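Putative acid phosphatase WZB (Escherichia coli, PDB 2WMY) probably removes phosphate from phosphotyrosine in proteins, as a low molecular weight protein tyrosine phosphatase. Local coordinates at residues F74-A77 / L78-Y82; Y90-L93 / E94-S97. The protein carries 1 engineered substitution. All coordinates share one frame; numbering follows the deposited sequence.

Contact 1 (F74-A77 / L78-Y82); sequences FTSA and LARQY
Thr75 sits at the N-cap of the short helix 76-79, and its OG1 accepts the backbone N-H of Leu78 at 3.0 Å from OG1 to N, with an N-H...O angle of 159°. Threonine suits the place because its hydroxyl can stand in for the carbonyl that a preceding turn would supply: with chi1 at 68°, OG1 lies between the backbone N and the carbonyl carbon and turns back over the first turn. The Thr75 and Leu78 side chains meet at about a right angle, and Leu78 CB lies 3.4 Å from Thr75 OG1.

Among the backbone bonds, Ala79 N donates to Thr75 O at 3.1 Å. Arg80 N donates to Ala77 O and, weakly, to Ser76 O. A type I beta turn runs from Ala79 to Tyr82. One water donates to Ser76 O and weakly accepts from Arg80 NH2, whose guanidinium lays one face over Ser76 O and Ala77 CA.

The apolar contact between the two segments is that of Phe74 with Ala79. The Phe74 ring, buried against Leu12 and Ile14 of strand 10-15, meets Ala79 CB obliquely, its CE1 4.0 Å from that methyl; so small a side chain lets the ring come this near the helix. Leu78 packs on Ala41 of strand 37-42. The whole is a capped single helical turn leading through a beta turn into strand 84-87 of the parallel alpha/beta sheet of this phosphatase family.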
loop_
_atom_site.group_PDB
_atom_site.type_symbol
_atom_site.label_atom_id
_atom_site.label_comp_id
_atom_site.label_asym_id
_atom_site.label_seq_id
_atom_site.Cartn_x
_atom_site.Cartn_y
_atom_site.Cartn_z
ATOM N N PHE A 74 7.371 -6.525 6.338
ATOM C CA PHE A 74 6.772 -5.786 7.447
ATOM C C PHE A 74 7.154 -6.377 8.805
ATOM O O PHE A 74 7.097 -7.594 9.002
ATOM C CB PHE A 74 5.248 -5.747 7.338
ATOM C CG PHE A 74 4.583 -5.112 8.531
ATOM C CD1 PHE A 74 4.424 -3.741 8.601
ATOM C CD2 PHE A 74 4.146 -5.884 9.597
ATOM C CE1 PHE A 74 3.815 -3.149 9.710
ATOM C CE2 PHE A 74 3.546 -5.298 10.702
ATOM C CZ PHE A 74 3.374 -3.927 10.754
ATOM N N THR A 75 7.531 -5.510 9.741
ATOM C CA THR A 75 7.895 -5.933 11.095
ATOM C C THR A 75 7.378 -4.924 12.112
ATOM O O THR A 75 7.113 -3.774 11.768
ATOM C CB THR A 75 9.426 -6.042 11.282
ATOM O OG1 THR A 75 10.009 -4.733 11.219
ATOM C CG2 THR A 75 10.065 -6.955 10.208
ATOM N N SER A 76 7.259 -5.341 13.369
ATOM C CA SER A 76 6.841 -4.419 14.422
ATOM C C SER A 76 7.823 -3.259 14.535
ATOM O O SER A 76 7.425 -2.124 14.774
ATOM C CB SER A 76 6.730 -5.135 15.764
ATOM O OG SER A 76 8.013 -5.508 16.221
ATOM N N ALA A 77 9.108 -3.547 14.348
ATOM C CA ALA A 77 10.144 -2.530 14.477
ATOM C C ALA A 77 9.983 -1.447 13.418
ATOM O O ALA A 77 10.144 -0.266 13.699
ATOM C CB ALA A 77 11.533 -3.169 14.384
ATOM N N LEU A 78 9.676 -1.863 12.194
ATOM C CA LEU A 78 9.464 -0.931 11.094
ATOM C C LEU A 78 8.263 -0.047 11.360
ATOM O O LEU A 78 8.278 1.145 11.052
ATOM C CB LEU A 78 9.224 -1.695 9.794
ATOM C CG LEU A 78 9.026 -0.823 8.558
ATOM C CD1 LEU A 78 10.228 0.102 8.352
ATOM C CD2 LEU A 78 8.804 -1.704 7.335
ATOM N N ALA A 79 7.213 -0.640 11.915
ATOM C CA ALA A 79 5.968 0.083 12.137
ATOM C C ALA A 79 6.212 1.281 13.049
ATOM O O ALA A 79 5.546 2.305 12.940
ATOM C CB ALA A 79 4.913 -0.846 12.734
ATOM N N ARG A 80 7.202 1.142 13.923
ATOM C CA ARG A 80 7.534 2.155 14.918
ATOM C C ARG A 80 7.941 3.483 14.287
ATOM O O ARG A 80 7.849 4.529 14.926
ATOM C CB ARG A 80 8.653 1.629 15.811
ATOM C CG ARG A 80 8.643 2.154 17.222
ATOM C CD ARG A 80 9.212 1.099 18.152
ATOM N NE ARG A 80 8.317 -0.050 18.237
ATOM C CZ ARG A 80 8.725 -1.309 18.339
ATOM N NH1 ARG A 80 10.023 -1.591 18.353
ATOM N NH2 ARG A 80 7.833 -2.289 18.413
ATOM N N GLN A 81 8.380 3.441 13.033
ATOM C CA GLN A 81 8.860 4.640 12.355
ATOM C C GLN A 81 7.758 5.358 11.581
ATOM O O GLN A 81 8.019 6.339 10.888
ATOM C CB GLN A 81 9.993 4.287 11.393
ATOM C CG GLN A 81 11.076 3.420 11.991
ATOM C CD GLN A 81 11.907 2.742 10.923
ATOM O OE1 GLN A 81 11.858 3.119 9.748
ATOM N NE2 GLN A 81 12.671 1.732 11.321
ATOM N N TYR A 82 6.529 4.869 11.683
ATOM C CA TYR A 82 5.433 5.483 10.941
ATOM C C TYR A 82 4.247 5.839 11.835
ATOM O O TYR A 82 3.951 5.139 12.809
ATOM C CB TYR A 82 5.031 4.600 9.750
ATOM C CG TYR A 82 6.170 4.441 8.761
ATOM C CD1 TYR A 82 6.279 5.273 7.652
ATOM C CD2 TYR A 82 7.166 3.492 8.967
ATOM C CE1 TYR A 82 7.338 5.142 6.757
ATOM C CE2 TYR A 82 8.228 3.360 8.087
ATOM C CZ TYR A 82 8.306 4.184 6.981
ATOM O OH TYR A 82 9.364 4.050 6.108
HETATM O O HOH W 1 5.363 -1.726 16.442
HETATM O O HOH W 2 12.317 0.912 14.614
#

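Contact 2 (Y90-L93 / E94-S97); sequences YSHL and EQIS
His92 and Gln95, three residues apart on helix 90-99, lay their flat groups almost parallel, with the imidazole and amide planes 6° apart. The amide end of Gln95 lies at the ring edge on the CD2 side rather than over a face; which of its two ends faces CD2 is doubtful. The Gln95 chain, extended beyond CG, passes alongside Ser91 O, 3.7 Å from Gln95 CG. A leucine in place of Gln95 would probably leave the CD2 edge of His92 and Ser91 O facing a hydrocarbon instead of an amide.

Histidine suits its position by having two ring nitrogens to anchor: NE2 is hydrogen-bonded to Thr16 OG1 and ND1 accepts from Glu89 N, which fixes the ring's rotation beside Cys15 and Arg21, the predicted nucleophile and a second predicted active-site residue. The helix crosses over from strand 84-87 to strand 107-109 in a beta-alpha-beta unit, and Leu93 and Ile96 both pack on Val87 and Thr107.

Ile96 CG1, anti to its own carbonyl carbon (chi1 -56°), comes within 3.1 Å of His92 O, the same oxygen that accepts Ile96 N at 2.9 Å. One residue further on, Ser97 N donates to Leu93 O at 3.1 Å, with an N-H...O angle of 162°.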
loop_
_atom_site.group_PDB
_atom_site.type_symbol
_atom_site.label_atom_id
_atom_site.label_comp_id
_atom_site.label_asym_id
_atom_site.label_seq_id
_atom_site.Cartn_x
_atom_site.Cartn_y
_atom_site.Cartn_z
ATOM N N TYR A 90 -8.821 -6.757 5.009
ATOM C CA TYR A 90 -9.305 -7.042 6.346
ATOM C C TYR A 90 -8.388 -8.051 7.023
ATOM O O TYR A 90 -7.967 -7.850 8.161
ATOM C CB TYR A 90 -10.743 -7.559 6.303
ATOM C CG TYR A 90 -11.768 -6.478 6.052
ATOM C CD1 TYR A 90 -12.098 -5.561 7.044
ATOM C CD2 TYR A 90 -12.408 -6.370 4.824
ATOM C CE1 TYR A 90 -13.036 -4.564 6.815
ATOM C CE2 TYR A 90 -13.347 -5.379 4.586
ATOM C CZ TYR A 90 -13.657 -4.482 5.583
ATOM O OH TYR A 90 -14.589 -3.501 5.341
ATOM N N SER A 91 -8.055 -9.126 6.315
ATOM C CA SER A 91 -7.178 -10.151 6.874
ATOM C C SER A 91 -5.842 -9.571 7.358
ATOM O O SER A 91 -5.233 -10.091 8.288
ATOM C CB SER A 91 -6.937 -11.269 5.858
ATOM O OG SER A 91 -6.407 -10.741 4.653
ATOM N N HIS A 92 -5.397 -8.492 6.726
ATOM C CA HIS A 92 -4.170 -7.812 7.129
ATOM C C HIS A 92 -4.278 -7.167 8.506
ATOM O O HIS A 92 -3.287 -7.075 9.231
ATOM C CB HIS A 92 -3.773 -6.747 6.109
ATOM C CG HIS A 92 -3.223 -7.300 4.833
ATOM N ND1 HIS A 92 -3.434 -6.699 3.610
ATOM C CD2 HIS A 92 -2.465 -8.396 4.590
ATOM C CE1 HIS A 92 -2.828 -7.399 2.668
ATOM N NE2 HIS A 92 -2.233 -8.435 3.236
ATOM N N LEU A 93 -5.479 -6.709 8.858
ATOM C CA LEU A 93 -5.702 -6.084 10.163
ATOM C C LEU A 93 -5.365 -7.050 11.291
ATOM O O LEU A 93 -4.749 -6.666 12.287
ATOM C CB LEU A 93 -7.149 -5.599 10.306
ATOM C CG LEU A 93 -7.544 -4.494 9.327
ATOM C CD1 LEU A 93 -9.022 -4.155 9.490
ATOM C CD2 LEU A 93 -6.665 -3.263 9.524
ATOM N N GLU A 94 -5.760 -8.309 11.128
ATOM C CA GLU A 94 -5.488 -9.307 12.150
ATOM C C GLU A 94 -4.019 -9.717 12.163
ATOM O O GLU A 94 -3.500 -10.149 13.190
ATOM C CB GLU A 94 -6.389 -10.529 11.978
ATOM C CG GLU A 94 -6.812 -11.133 13.305
ATOM C CD GLU A 94 -7.284 -10.074 14.299
ATOM O OE1 GLU A 94 -8.120 -9.223 13.918
ATOM O OE2 GLU A 94 -6.818 -10.093 15.461
ATOM N N GLN A 95 -3.349 -9.582 11.023
ATOM C CA GLN A 95 -1.928 -9.892 10.951
ATOM C C GLN A 95 -1.102 -8.802 11.628
ATOM O O GLN A 95 -0.071 -9.089 12.235
ATOM C CB GLN A 95 -1.484 -10.097 9.504
ATOM C CG GLN A 95 -1.876 -11.457 8.936
ATOM C CD GLN A 95 -1.734 -11.521 7.435
ATOM O OE1 GLN A 95 -2.318 -10.717 6.712
ATOM N NE2 GLN A 95 -0.952 -12.479 6.955
ATOM N N ILE A 96 -1.559 -7.556 11.528
ATOM C CA ILE A 96 -0.939 -6.461 12.272
ATOM C C ILE A 96 -1.125 -6.638 13.785
ATOM O O ILE A 96 -0.183 -6.470 14.554
ATOM C CB ILE A 96 -1.496 -5.089 11.854
ATOM C CG1 ILE A 96 -1.334 -4.872 10.349
ATOM C CG2 ILE A 96 -0.791 -3.979 12.614
ATOM C CD1 ILE A 96 0.096 -4.871 9.884
ATOM N N SER A 97 -2.333 -6.988 14.214
ATOM C CA SER A 97 -2.567 -7.218 15.639
ATOM C C SER A 97 -1.643 -8.309 16.164
ATOM O O SER A 97 -1.124 -8.224 17.275
ATOM C CB SER A 97 -4.024 -7.603 15.903
ATOM O OG SER A 97 -4.894 -6.524 15.615
#

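Contacts 1 and 2 lie in series along the chain, their centres about 14 Å apart, and meet where Phe74 CZ packs on Ile96 CD1 at 3.5 Å. Each is partly buried: Phe74 and Ala79 in contact 1 and His92 and Ile96 in contact 2 are buried, while Ala77, Arg80, Tyr90 and Glu94 are exposed. Contact 1 belongs to the short helix 76-79, contact 2 to a longer helix, 90-99. Strand 84-87 follows the first and precedes the second. Phe74 reaches strand 10-15 and helix 90-99, whereas Leu93 and Ile96 lie on strands 84-87 and 107-109, so the two contacts share one apolar layer through Phe74 and Ile96. Of the two, contact 2 comes closer to the predicted catalytic residues.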